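Local coordinates for putative uncharacterized protein (Chaetomium thermophilum, PDB 4XRI) that probably acts as a nuclear import receptor of the importin-beta family, a flexible HEAT-repeat protein that carries protein cargo and is thought to bind a small GTPase, at residues D606-M609 against Q610-Q614; E627-F630 against A631-A635. The protein carries 2 engineered substitutions. All blocks are in the same frame, centred on the assembly; numbering follows the deposited sequence.

Contact 1 of 2, residues D606-M609 against Q610-Q614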
loop_
_atom_site.group_PDB
_atom_site.type_symbol
_atom_site.label_atom_id
_atom_site.label_comp_id
_atom_site.label_asym_id
_atom_site.label_seq_id
_atom_site.Cartn_x
_atom_site.Cartn_y
_atom_site.Cartn_z
ATOM N N ASP A 606 6.203 -26.614 -27.155
ATOM C CA ASP A 606 6.483 -27.904 -26.524
ATOM C C ASP A 606 7.599 -27.803 -25.489
ATOM O O ASP A 606 7.475 -28.317 -24.376
ATOM C CB ASP A 606 6.853 -28.947 -27.581
ATOM C CG ASP A 606 5.645 -29.455 -28.350
ATOM O OD1 ASP A 606 4.553 -28.859 -28.221
ATOM O OD2 ASP A 606 5.795 -30.452 -29.088
ATOM N N ARG A 607 8.686 -27.140 -25.868
ATOM C CA ARG A 607 9.825 -26.955 -24.979
ATOM C C ARG A 607 9.444 -26.125 -23.759
ATOM O O ARG A 607 9.857 -26.422 -22.637
ATOM C CB ARG A 607 10.979 -26.289 -25.729
ATOM C CG ARG A 607 12.261 -26.184 -24.924
ATOM C CD ARG A 607 13.393 -25.630 -25.768
ATOM N NE ARG A 607 14.670 -25.684 -25.063
ATOM C CZ ARG A 607 15.825 -25.278 -25.579
ATOM N NH1 ARG A 607 15.865 -24.784 -26.808
ATOM N NH2 ARG A 607 16.940 -25.364 -24.865
ATOM N N ILE A 608 8.650 -25.085 -23.990
ATOM C CA ILE A 608 8.203 -24.199 -22.922
ATOM C C ILE A 608 7.389 -24.950 -21.872
ATOM O O ILE A 608 7.694 -24.892 -20.683
ATOM C CB ILE A 608 7.362 -23.033 -23.477
ATOM C CG1 ILE A 608 8.250 -22.053 -24.244
ATOM C CG2 ILE A 608 6.646 -22.306 -22.352
ATOM C CD1 ILE A 608 7.487 -20.929 -24.912
ATOM N N MET A 609 6.361 -25.666 -22.315
ATOM C CA MET A 609 5.500 -26.401 -21.395
ATOM C C MET A 609 6.241 -27.530 -20.684
ATOM O O MET A 609 5.943 -27.846 -19.533
ATOM C CB MET A 609 4.282 -26.962 -22.132
ATOM C CG MET A 609 3.269 -25.896 -22.534
ATOM S SD MET A 609 2.751 -24.869 -21.140
ATOM C CE MET A 609 1.852 -26.063 -20.160
ATOM N N GLN A 610 7.205 -28.139 -21.368
ATOM C CA GLN A 610 7.973 -29.231 -20.774
ATOM C C GLN A 610 8.758 -28.761 -19.551
ATOM O O GLN A 610 8.710 -29.394 -18.498
ATOM C CB GLN A 610 8.926 -29.849 -21.801
ATOM C CG GLN A 610 9.800 -30.972 -21.257
ATOM C CD GLN A 610 9.068 -32.296 -21.159
ATOM O OE1 GLN A 610 7.903 -32.406 -21.544
ATOM N NE2 GLN A 610 9.752 -33.313 -20.645
ATOM N N VAL A 611 9.467 -27.646 -19.686
ATOM C CA VAL A 611 10.294 -27.151 -18.591
ATOM C C VAL A 611 9.437 -26.501 -17.506
ATOM O O VAL A 611 9.738 -26.617 -16.320
ATOM C CB VAL A 611 11.370 -26.144 -19.086
ATOM C CG1 VAL A 611 10.739 -24.891 -19.670
ATOM C CG2 VAL A 611 12.324 -25.782 -17.958
ATOM N N LEU A 612 8.351 -25.847 -17.909
ATOM C CA LEU A 612 7.494 -25.151 -16.956
ATOM C C LEU A 612 6.753 -26.131 -16.055
ATOM O O LEU A 612 6.594 -25.884 -14.860
ATOM C CB LEU A 612 6.491 -24.247 -17.678
ATOM C CG LEU A 612 7.047 -22.944 -18.260
ATOM C CD1 LEU A 612 5.915 -22.070 -18.784
ATOM C CD2 LEU A 612 7.878 -22.195 -17.223
ATOM N N LEU A 613 6.300 -27.241 -16.628
ATOM C CA LEU A 613 5.606 -28.256 -15.846
ATOM C C LEU A 613 6.580 -29.015 -14.950
ATOM O O LEU A 613 6.237 -29.401 -13.833
ATOM C CB LEU A 613 4.857 -29.231 -16.758
ATOM C CG LEU A 613 3.624 -28.656 -17.458
ATOM C CD1 LEU A 613 2.845 -29.752 -18.174
ATOM C CD2 LEU A 613 2.737 -27.925 -16.467
ATOM N N GLN A 614 7.795 -29.225 -15.449
ATOM C CA GLN A 614 8.844 -29.870 -14.665
ATOM C C GLN A 614 9.221 -29.027 -13.452
ATOM O O GLN A 614 9.534 -29.559 -12.387
ATOM C CB GLN A 614 10.080 -30.129 -15.530
ATOM C CG GLN A 614 9.989 -31.389 -16.372
ATOM C CD GLN A 614 11.191 -31.582 -17.274
ATOM O OE1 GLN A 614 11.799 -30.617 -17.734
ATOM N NE2 GLN A 614 11.545 -32.836 -17.523
#
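Ile608 and Leu612, one helical turn apart, lie side by side and point the same way, with the branch methyl CG2 of Ile608 3.6 Å from CD1 of Leu612. The Ile608 branch that does the touching sits opposite the backbone N, while CG1 leans back beside that N (chi1 -71°) and leads away from Leu612. Underneath, Leu612 N donates to Ile608 O at 3.0 Å, and CG1 of Val611 comes within 3.2 Å of the same Ile608 O, so hydrocarbon crowds an already bonded carbonyl. One residue further on, the pattern repeats more loosely. Met609, folded at chi2 and chi3, brings its terminal methyl CE to 4.1 Å from CG of Leu613, and Leu613 N bonds Met609 O at 3.0 Å.

Neighbouring helices set these side chains in place. Ile608 and Val611 rest on helix 546-567, Leu612 fits against Val629, Ala632 and Ile633 of helix 625-640, and Met609 and Leu613 meet Phe651 of helix 648-660. Cutting Leu612 back to an alanine is likely to leave Ile608 CG2 without its neighbour and open a gap against helix 625-640. Asp606 OD1 forms a salt bridge with Lys646 and a hydrogen bond with Tyr647 OH, and Arg607 NE a salt bridge with Glu561. The example is a regular i to i+4 alpha-helical contact, on a helix whose apolar side packs against three neighbouring helices in the all-helical HEAT-repeat solenoid of importin beta.

Contact 2 of 2, residues E627-F630 against A631-A635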
loop_
_atom_site.group_PDB
_atom_site.type_symbol
_atom_site.label_atom_id
_atom_site.label_comp_id
_atom_site.label_asym_id
_atom_site.label_seq_id
_atom_site.Cartn_x
_atom_site.Cartn_y
_atom_site.Cartn_z
ATOM N N GLU A 627 3.605 -19.174 -9.247
ATOM C CA GLU A 627 2.838 -18.045 -9.756
ATOM C C GLU A 627 3.460 -17.492 -11.034
ATOM O O GLU A 627 2.750 -17.121 -11.968
ATOM C CB GLU A 627 2.739 -16.951 -8.691
ATOM C CG GLU A 627 1.832 -15.796 -9.062
ATOM C CD GLU A 627 1.406 -14.992 -7.849
ATOM O OE1 GLU A 627 0.879 -13.874 -8.027
ATOM O OE2 GLU A 627 1.594 -15.485 -6.717
ATOM N N GLY A 628 4.789 -17.448 -11.070
ATOM C CA GLY A 628 5.509 -16.998 -12.246
ATOM C C GLY A 628 5.344 -17.966 -13.401
ATOM O O GLY A 628 5.197 -17.557 -14.551
ATOM N N VAL A 629 5.369 -19.257 -13.088
ATOM C CA VAL A 629 5.149 -20.298 -14.084
ATOM C C VAL A 629 3.751 -20.189 -14.687
ATOM O O VAL A 629 3.581 -20.260 -15.907
ATOM C CB VAL A 629 5.334 -21.708 -13.478
ATOM C CG1 VAL A 629 4.860 -22.775 -14.452
ATOM C CG2 VAL A 629 6.792 -21.932 -13.090
ATOM N N PHE A 630 2.756 -20.009 -13.824
ATOM C CA PHE A 630 1.370 -19.878 -14.261
ATOM C C PHE A 630 1.171 -18.662 -15.162
ATOM O O PHE A 630 0.428 -18.714 -16.144
ATOM C CB PHE A 630 0.438 -19.796 -13.050
ATOM C CG PHE A 630 -0.080 -21.132 -12.594
ATOM C CD1 PHE A 630 0.795 -22.163 -12.291
ATOM C CD2 PHE A 630 -1.440 -21.357 -12.471
ATOM C CE1 PHE A 630 0.322 -23.394 -11.875
ATOM C CE2 PHE A 630 -1.919 -22.585 -12.055
ATOM C CZ PHE A 630 -1.038 -23.604 -11.757
ATOM N N ALA A 631 1.853 -17.573 -14.824
ATOM C CA ALA A 631 1.777 -16.343 -15.604
ATOM C C ALA A 631 2.342 -16.557 -17.002
ATOM O O ALA A 631 1.802 -16.049 -17.989
ATOM C CB ALA A 631 2.518 -15.220 -14.899
ATOM N N ALA A 632 3.427 -17.322 -17.075
ATOM C CA ALA A 632 4.061 -17.651 -18.346
ATOM C C ALA A 632 3.181 -18.588 -19.172
ATOM O O ALA A 632 3.075 -18.441 -20.390
ATOM C CB ALA A 632 5.424 -18.275 -18.112
ATOM N N ILE A 633 2.546 -19.544 -18.501
ATOM C CA ILE A 633 1.652 -20.484 -19.168
ATOM C C ILE A 633 0.419 -19.763 -19.709
ATOM O O ILE A 633 -0.036 -20.033 -20.824
ATOM C CB ILE A 633 1.218 -21.616 -18.217
ATOM C CG1 ILE A 633 2.415 -22.501 -17.866
ATOM C CG2 ILE A 633 0.118 -22.459 -18.848
ATOM C CD1 ILE A 633 2.112 -23.557 -16.830
ATOM N N SER A 634 -0.111 -18.840 -18.912
ATOM C CA SER A 634 -1.235 -18.010 -19.329
ATOM C C SER A 634 -0.900 -17.250 -20.606
ATOM O O SER A 634 -1.724 -17.148 -21.517
ATOM C CB SER A 634 -1.622 -17.026 -18.223
ATOM O OG SER A 634 -2.539 -16.058 -18.700
ATOM N N ALA A 635 0.320 -16.725 -20.658
ATOM C CA ALA A 635 0.813 -16.018 -21.835
ATOM C C ALA A 635 0.833 -16.938 -23.049
ATOM O O ALA A 635 0.396 -16.561 -24.137
ATOM C CB ALA A 635 2.196 -15.459 -21.576
#
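Ser634 N donates to Phe630 O over 2.8 Å, the shortest of the four backbone bonds joining 627-630 to 631-635, with an N-H...O angle of 160°. CB of Ser634 lies 3.4 Å from the same Phe630 O. The hydroxyl of Ser634 turns to helix 665-682: with OG opposite the backbone N (chi1 169°), it hydrogen-bonds to Asp677.

One residue earlier, Val629 O accepts Ile633 N at 2.9 Å, and CG1 of Ile633 passes 3.2 Å from that Val629 O, shielding it with hydrocarbon. Above this bond the two side chains run alongside each other and point the same way, CG1 of Val629 meeting CD1 of Ile633 at 3.7 Å. The valine methyl that makes this touch is the one opposite its backbone N (chi1 170°), on the carbonyl side and hence facing the following turn. The other two of these bonds join Ala631 N to Glu627 O and Ala632 N to Gly628 O. Ala631 and Gly628 add little side chain here: CB of Ala631 is 3.5 Å from Glu627 O, and Gly628 contributes backbone alone.

Around this helix, Val629 packs on Cys587 of helix 573-597, against which Ala631 and Ala635 also lie, and Ile633 on Phe651 of helix 648-660. The side chain of Phe630 packs on Leu655 and Ala658 of helix 648-660 and on Met670 and Leu674 of helix 665-682, where the carboxylate of Glu627 hydrogen-bonds to Ser666. A regular alpha-helix whose apolar i to i+4 pair lies in the seam between helices, while its other sides meet further helices, illustrates the layered packing of the importin-beta superhelix.

How the contacts relate
Followed from the N terminus, the chain completes contact 1 within helix 605-616 before contact 2 begins in the next helix, 625-640; the two are in series and neither nest nor cross. Each spans successive turns of a single helix and closes no long loop. Their centres nevertheless lie about 11 Å apart, because the two helices pack on each other: Leu612 CD1 reaches Ile633 CG1 at 3.6 Å and Ala632 CB at 3.9 Å, while Met609 SD approaches Ile633 CG1. Helix 648-660 touches both contacts through Phe651, so consecutive helices of the solenoid are tied together.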